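Side-chain contacts in putative glutaryl-CoA dehydrogenase (Thermus thermophilus, PDB 2EBA), which is a putative dehydrogenase, a flavoprotein of the acyl-CoA dehydrogenase family that holds flavin-adenine dinucleotide in an assembly of four chains: residues 45-48 with 49-52; 118-122 with 123-127; 297-300 with 301-304. All coordinates share one frame; numbering follows the deposited sequence.

From the N terminus, all three contacts are local and come in series, none nested in another and none crossing. Contact 1 lies where the loop after helix 31-39 runs into helix 48-54, and closes the first turn of that helix. Contact 2 ends helix 110-121 and turns the chain toward strand 127-130. These two meet: Ala52 CB lies 3.3 Å from Arg122 C, and Ile48 CG2 lies 3.9 Å from Gly123 O, so the start of one helix packs on the end of another. Contact 3 stands apart, inside helix 281-309, with its centre about 28 Å from that of contact 1, and faces a second subunit.

Contact 1: residues 45-48 with 49-52; sequences THLI and PRFA
The first turn of helix 48-54 closes where Leu47 and Ile48 meet Phe51 and Ala52. Phe51 N donates to Leu47 O at 2.8 Å, and one residue on Ala52 N reaches Ile48 O at 3.0 Å with an N-H...O angle of 160°. The same Leu47 oxygen also sits over one face of the Phe51 ring, displaced toward the rim, with Phe51 CG 3.4 Å from Leu47 O. A first torsion of -63° produces this: it sets Phe51 CG beside its own backbone N and swings the ring back along the helix over the preceding turn. There Phe51 CZ touches Leu47 CB at 4.2 Å, while Ile48 CA approaches the ring obliquely. Beyond the two segments, Phe92 of helix 87-107 receives both Ile48 and Phe51, burying this side of the turn.

Pro49 has no N-H to offer, which costs little in a first turn, and its ring carbons lean on upstream carbonyls instead. Pro49 CD lies 3.3 Å from Thr45 O, an oxygen that also accepts from Ile48 N, and Pro49 CG lies 3.7 Å from His46 O. Elsewhere on the turn, Leu47 CD1 works in two directions. It meets Arg50 CG at 4.0 Å, the two side chains running at a slant to each other, and it rests over one face of the His46 imidazole. The Arg50 chain then bends twice and carries its guanidinium away to salt bridges with Glu29 and Glu53. A proline in the opening turn, with the i to i+4 backbone bonds spanning it, from donors just past the proline to carbonyls just before it, is typical of a helix N terminus, here that of a short helix in the N-terminal region of the acyl-CoA dehydrogenase fold.

Contact 2: residues 118-122 with 123-127; sequences PKLAR and GEMVG
With CG beside the backbone N in Arg122 (chi1 -59°) and opposite the backbone N in Glu124 (chi1 172°), the two side chains run alongside each other in the same direction. The Arg122 chain bends at its third torsion while that of Glu124 stays extended, and the guanidinium comes side-on to the carboxylate. Both donors go to one oxygen: Arg122 NE at 3.2 Å and Arg122 NH2 at 3.1 Å from Glu124 OE2, which lies in the guanidinium plane. The two groups are not coplanar, however; their planes stand 43° apart. Pro118 O sits over the centre of one guanidinium face, so the flat group is held at its edge by a charge and touched on a face by the helix backbone.

Between the two charged residues the backbone turns. Glu124 N donates to Lys119 O at 2.8 Å, nearly in line with the C=O, and Met125 N adds a second bond to that oxygen at 3.2 Å from above the carbonyl plane. Gly123, at positive phi, gives its N-H to Leu120 O, an oxygen whose position is less certain. Farther along, Lys119 CB meets Met125 CB at 4.1 Å, and the Met125 methyl CE reaches Leu120 CG at 4.0 Å. Gln96 of helix 87-107 bonds to both Leu120 O and Gly127 N, bridging the helix end and the coming strand. A glycine at C-prime, with the Gly123 N to Leu120 O bond nested inside that from Glu124 N to Lys119 O, is the Schellman motif, here ending helix 110-121.

Contact 3: residues 297-300 with 301-304; sequences GLLL and AWRL
Backbone hydrogen bonds join Gly297, Leu298, Leu299 and Leu300 to Ala301, Trp302, Arg303 and Leu304 in an unbroken i to i+4 series. Trp302 N to Leu298 O, at 2.7 Å, is the shortest of the four; Ala301 N to Gly297 O, at 3.0 Å, is the straightest, with an N-H...O angle of 168°.

Contacts of side-chain carbon with carbonyl oxygen come next. Ala301 CB sits 3.5 Å from both Gly297 O and Leu298 O, its small methyl tucked against the turn before. Trp302 has CG opposite its backbone N (chi1 163°), and this directs the six-membered part of the indole so that its edge meets Leu299 O: CE3 lies 3.7 Å from that oxygen, which is in the ring plane. Leu299 O accepts from Arg303 N as well, at 2.9 Å.

Apolar packing between side chains is light within the helix, its one pair being Leu299 CD2 with Trp302 CE3 at 4.4 Å, a branch end that comes to the rim carbon from off the ring plane. Both residues find like partners elsewhere, since Leu299 packs on Leu299 of a second subunit and the Trp302 rings of the two chains meet with nearly parallel planes.

The polar end of Arg303 turns away from this stretch, where NE donates to Tyr5 O of the second subunit. This part of helix 281-309 is thus covered from two sides: Leu299, Trp302 and Arg303 pack against the neighbouring subunit, while Leu300 and Leu304, which touch Tyr5 of that subunit, also lie on helix 315-340 of their own chain.

Contact 1: residues 45-48 with 49-52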
loop_
_atom_site.group_PDB
_atom_site.type_symbol
_atom_site.label_atom_id
_atom_site.label_comp_id
_atom_site.label_asym_id
_atom_site.label_seq_id
_atom_site.Cartn_x
_atom_site.Cartn_y
_atom_site.Cartn_z
ATOM N N THR A 45 3.129 -3.507 39.475
ATOM C CA THR A 45 4.407 -3.369 40.160
ATOM C C THR A 45 4.905 -4.652 40.805
ATOM O O THR A 45 6.106 -4.912 40.826
ATOM C CB THR A 45 4.353 -2.250 41.244
ATOM O OG1 THR A 45 3.347 -2.551 42.223
ATOM C CG2 THR A 45 4.034 -0.921 40.601
ATOM N N HIS A 46 3.992 -5.467 41.330
ATOM C CA HIS A 46 4.360 -6.719 41.988
ATOM C C HIS A 46 5.033 -7.694 41.015
ATOM O O HIS A 46 5.452 -8.787 41.410
ATOM C CB HIS A 46 3.125 -7.399 42.538
ATOM C CG HIS A 46 2.177 -7.842 41.462
ATOM N ND1 HIS A 46 1.796 -9.153 41.296
ATOM C CD2 HIS A 46 1.592 -7.155 40.466
ATOM C CE1 HIS A 46 1.007 -9.249 40.237
ATOM N NE2 HIS A 46 0.862 -8.048 39.710
ATOM N N LEU A 47 5.115 -7.333 39.741
ATOM C CA LEU A 47 5.731 -8.244 38.825
ATOM C C LEU A 47 7.189 -7.852 38.630
ATOM O O LEU A 47 7.975 -8.652 38.108
ATOM C CB LEU A 47 4.923 -8.238 37.545
ATOM C CG LEU A 47 4.335 -9.565 37.005
ATOM C CD1 LEU A 47 3.846 -10.501 38.137
ATOM C CD2 LEU A 47 3.134 -9.223 36.111
ATOM N N ILE A 48 7.553 -6.644 39.049
ATOM C CA ILE A 48 8.928 -6.195 38.928
ATOM C C ILE A 48 9.864 -7.135 39.723
ATOM O O ILE A 48 10.925 -7.523 39.230
ATOM C CB ILE A 48 9.061 -4.779 39.444
ATOM C CG1 ILE A 48 8.210 -3.872 38.560
ATOM C CG2 ILE A 48 10.510 -4.356 39.483
ATOM C CD1 ILE A 48 8.013 -2.517 39.103
ATOM N N PRO A 49 9.483 -7.480 40.956
ATOM C CA PRO A 49 10.388 -8.386 41.664
ATOM C C PRO A 49 10.448 -9.736 40.938
ATOM O O PRO A 49 11.507 -10.395 40.944
ATOM C CB PRO A 49 9.772 -8.505 43.079
ATOM C CG PRO A 49 8.560 -7.560 43.053
ATOM C CD PRO A 49 8.758 -6.628 41.918
ATOM N N ARG A 50 9.363 -10.152 40.293
ATOM C CA ARG A 50 9.363 -11.432 39.572
ATOM C C ARG A 50 10.337 -11.325 38.373
ATOM O O ARG A 50 11.080 -12.256 38.111
ATOM C CB ARG A 50 7.976 -11.797 39.035
ATOM C CG ARG A 50 6.983 -12.028 40.162
ATOM C CD ARG A 50 7.396 -13.156 41.099
ATOM N NE ARG A 50 7.212 -14.442 40.447
ATOM C CZ ARG A 50 8.201 -15.209 39.998
ATOM N NH1 ARG A 50 9.477 -14.813 40.128
ATOM N NH2 ARG A 50 7.925 -16.361 39.401
ATOM N N PHE A 51 10.317 -10.206 37.639
ATOM C CA PHE A 51 11.221 -10.034 36.481
ATOM C C PHE A 51 12.652 -10.072 36.975
ATOM O O PHE A 51 13.519 -10.621 36.311
ATOM C CB PHE A 51 11.044 -8.687 35.790
ATOM C CG PHE A 51 9.700 -8.467 35.182
ATOM C CD1 PHE A 51 8.836 -9.517 34.904
ATOM C CD2 PHE A 51 9.300 -7.181 34.871
ATOM C CE1 PHE A 51 7.593 -9.259 34.333
ATOM C CE2 PHE A 51 8.071 -6.931 34.292
ATOM C CZ PHE A 51 7.223 -7.959 34.030
ATOM N N ALA A 52 12.889 -9.428 38.119
ATOM C CA ALA A 52 14.228 -9.371 38.705
ATOM C C ALA A 52 14.687 -10.795 38.973
ATOM O O ALA A 52 15.783 -11.194 38.592
ATOM C CB ALA A 52 14.198 -8.571 39.992
#

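Contact 2: residues 118-122 with 123-127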
loop_
_atom_site.group_PDB
_atom_site.type_symbol
_atom_site.label_atom_id
_atom_site.label_comp_id
_atom_site.label_asym_id
_atom_site.label_seq_id
_atom_site.Cartn_x
_atom_site.Cartn_y
_atom_site.Cartn_z
ATOM N N PRO A 118 23.259 -3.034 41.004
ATOM C CA PRO A 118 22.729 -4.217 41.689
ATOM C C PRO A 118 21.307 -4.052 42.200
ATOM O O PRO A 118 20.534 -5.008 42.201
ATOM C CB PRO A 118 23.727 -4.434 42.820
ATOM C CG PRO A 118 24.992 -3.900 42.250
ATOM C CD PRO A 118 24.524 -2.615 41.626
ATOM N N LYS A 119 20.966 -2.847 42.642
ATOM C CA LYS A 119 19.630 -2.576 43.145
ATOM C C LYS A 119 18.636 -2.561 42.001
ATOM O O LYS A 119 17.502 -3.000 42.150
ATOM C CB LYS A 119 19.602 -1.237 43.878
ATOM C CG LYS A 119 20.448 -1.233 45.131
ATOM C CD LYS A 119 20.283 0.050 45.912
ATOM C CE LYS A 119 21.145 0.039 47.182
ATOM N NZ LYS A 119 22.601 -0.150 46.873
ATOM N N LEU A 120 19.082 -2.047 40.857
ATOM C CA LEU A 120 18.263 -1.980 39.651
ATOM C C LEU A 120 18.055 -3.382 39.101
ATOM O O LEU A 120 16.953 -3.758 38.705
ATOM C CB LEU A 120 18.962 -1.137 38.589
ATOM C CG LEU A 120 19.154 0.354 38.868
ATOM C CD1 LEU A 120 20.027 0.976 37.779
ATOM C CD2 LEU A 120 17.806 1.037 38.933
ATOM N N ALA A 121 19.135 -4.155 39.078
ATOM C CA ALA A 121 19.103 -5.520 38.585
ATOM C C ALA A 121 18.148 -6.392 39.398
ATOM O O ALA A 121 17.522 -7.310 38.867
ATOM C CB ALA A 121 20.500 -6.099 38.621
ATOM N N ARG A 122 18.034 -6.094 40.691
ATOM C CA ARG A 122 17.162 -6.844 41.586
ATOM C C ARG A 122 15.786 -6.200 41.718
ATOM O O ARG A 122 15.029 -6.536 42.616
ATOM C CB ARG A 122 17.805 -6.963 42.968
ATOM C CG ARG A 122 19.156 -7.658 42.952
ATOM C CD ARG A 122 19.622 -7.922 44.368
ATOM N NE ARG A 122 19.744 -6.685 45.139
ATOM C CZ ARG A 122 20.903 -6.128 45.484
ATOM N NH1 ARG A 122 22.049 -6.694 45.137
ATOM N NH2 ARG A 122 20.917 -4.997 46.172
ATOM N N GLY A 123 15.470 -5.278 40.817
ATOM C CA GLY A 123 14.175 -4.618 40.851
ATOM C C GLY A 123 13.869 -4.034 42.210
ATOM O O GLY A 123 12.718 -3.952 42.630
ATOM N N GLU A 124 14.926 -3.622 42.893
ATOM C CA GLU A 124 14.832 -3.045 44.218
ATOM C C GLU A 124 14.737 -1.521 44.140
ATOM O O GLU A 124 14.289 -0.871 45.078
ATOM C CB GLU A 124 16.053 -3.490 45.007
ATOM C CG GLU A 124 16.238 -2.849 46.334
ATOM C CD GLU A 124 17.364 -3.510 47.084
ATOM O OE1 GLU A 124 17.764 -2.969 48.141
ATOM O OE2 GLU A 124 17.838 -4.576 46.608
ATOM N N MET A 125 15.169 -0.968 43.010
ATOM C CA MET A 125 15.069 0.464 42.759
ATOM C C MET A 125 14.834 0.747 41.278
ATOM O O MET A 125 15.696 0.486 40.440
ATOM C CB MET A 125 16.332 1.182 43.238
ATOM C CG MET A 125 16.590 2.511 42.547
ATOM S SD MET A 125 18.273 3.108 42.794
ATOM C CE MET A 125 18.716 3.576 41.123
ATOM N N VAL A 126 13.658 1.282 40.966
ATOM C CA VAL A 126 13.251 1.518 39.583
ATOM C C VAL A 126 13.665 2.876 39.002
ATOM O O VAL A 126 13.619 3.902 39.676
ATOM C CB VAL A 126 11.722 1.322 39.443
ATOM C CG1 VAL A 126 11.050 1.766 40.696
ATOM C CG2 VAL A 126 11.170 2.095 38.248
ATOM N N GLY A 127 14.071 2.862 37.735
ATOM C CA GLY A 127 14.489 4.088 37.093
ATOM C C GLY A 127 13.688 4.484 35.869
ATOM O O GLY A 127 12.818 3.756 35.415
#

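Contact 3: residues 297-300 with 301-304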
loop_
_atom_site.group_PDB
_atom_site.type_symbol
_atom_site.label_atom_id
_atom_site.label_comp_id
_atom_site.label_asym_id
_atom_site.label_seq_id
_atom_site.Cartn_x
_atom_site.Cartn_y
_atom_site.Cartn_z
ATOM N N GLY A 297 10.925 -10.532 10.220
ATOM C CA GLY A 297 11.295 -9.856 11.446
ATOM C C GLY A 297 12.230 -10.632 12.341
ATOM O O GLY A 297 13.176 -10.069 12.855
ATOM N N LEU A 298 11.962 -11.916 12.547
ATOM C CA LEU A 298 12.835 -12.734 13.389
ATOM C C LEU A 298 14.254 -12.790 12.852
ATOM O O LEU A 298 15.220 -12.731 13.619
ATOM C CB LEU A 298 12.310 -14.160 13.509
ATOM C CG LEU A 298 11.271 -14.447 14.580
ATOM C CD1 LEU A 298 11.162 -15.948 14.729
ATOM C CD2 LEU A 298 11.688 -13.834 15.914
ATOM N N LEU A 299 14.379 -12.909 11.537
ATOM C CA LEU A 299 15.690 -12.958 10.922
ATOM C C LEU A 299 16.461 -11.666 11.160
ATOM O O LEU A 299 17.641 -11.704 11.485
ATOM C CB LEU A 299 15.560 -13.243 9.425
ATOM C CG LEU A 299 15.485 -14.720 9.011
ATOM C CD1 LEU A 299 15.169 -14.788 7.548
ATOM C CD2 LEU A 299 16.804 -15.435 9.281
ATOM N N LEU A 300 15.801 -10.525 10.998
ATOM C CA LEU A 300 16.464 -9.241 11.228
ATOM C C LEU A 300 16.956 -9.191 12.674
ATOM O O LEU A 300 18.110 -8.856 12.938
ATOM C CB LEU A 300 15.502 -8.057 10.989
ATOM C CG LEU A 300 15.057 -7.699 9.570
ATOM C CD1 LEU A 300 14.230 -6.419 9.592
ATOM C CD2 LEU A 300 16.271 -7.512 8.678
ATOM N N ALA A 301 16.049 -9.533 13.590
ATOM C CA ALA A 301 16.297 -9.522 15.025
ATOM C C ALA A 301 17.430 -10.454 15.402
ATOM O O ALA A 301 18.303 -10.095 16.191
ATOM C CB ALA A 301 15.032 -9.919 15.764
ATOM N N TRP A 302 17.394 -11.655 14.849
ATOM C CA TRP A 302 18.428 -12.643 15.105
ATOM C C TRP A 302 19.776 -12.138 14.602
ATOM O O TRP A 302 20.756 -12.178 15.324
ATOM C CB TRP A 302 18.088 -13.961 14.404
ATOM C CG TRP A 302 19.271 -14.883 14.276
ATOM C CD1 TRP A 302 19.788 -15.706 15.238
ATOM C CD2 TRP A 302 20.164 -14.961 13.161
ATOM N NE1 TRP A 302 20.954 -16.280 14.794
ATOM C CE2 TRP A 302 21.211 -15.839 13.524
ATOM C CE3 TRP A 302 20.185 -14.368 11.892
ATOM C CZ2 TRP A 302 22.272 -16.137 12.661
ATOM C CZ3 TRP A 302 21.244 -14.666 11.031
ATOM C CH2 TRP A 302 22.270 -15.540 11.423
ATOM N N ARG A 303 19.818 -11.662 13.362
ATOM C CA ARG A 303 21.057 -11.169 12.757
ATOM C C ARG A 303 21.691 -10.045 13.558
ATOM O O ARG A 303 22.903 -9.992 13.733
ATOM C CB ARG A 303 20.783 -10.676 11.329
ATOM C CG ARG A 303 21.999 -10.091 10.618
ATOM C CD ARG A 303 23.128 -11.054 10.741
ATOM N NE ARG A 303 24.366 -10.589 10.148
ATOM C CZ ARG A 303 25.552 -11.033 10.537
ATOM N NH1 ARG A 303 25.617 -11.926 11.513
ATOM N NH2 ARG A 303 26.657 -10.605 9.945
ATOM N N LEU A 304 20.845 -9.143 14.028
ATOM C CA LEU A 304 21.262 -7.997 14.801
ATOM C C LEU A 304 21.786 -8.427 16.163
ATOM O O LEU A 304 22.683 -7.802 16.703
ATOM C CB LEU A 304 20.068 -7.056 14.973
ATOM C CG LEU A 304 20.265 -5.602 14.542
ATOM C CD1 LEU A 304 20.731 -5.541 13.094
ATOM C CD2 LEU A 304 18.977 -4.844 14.728
#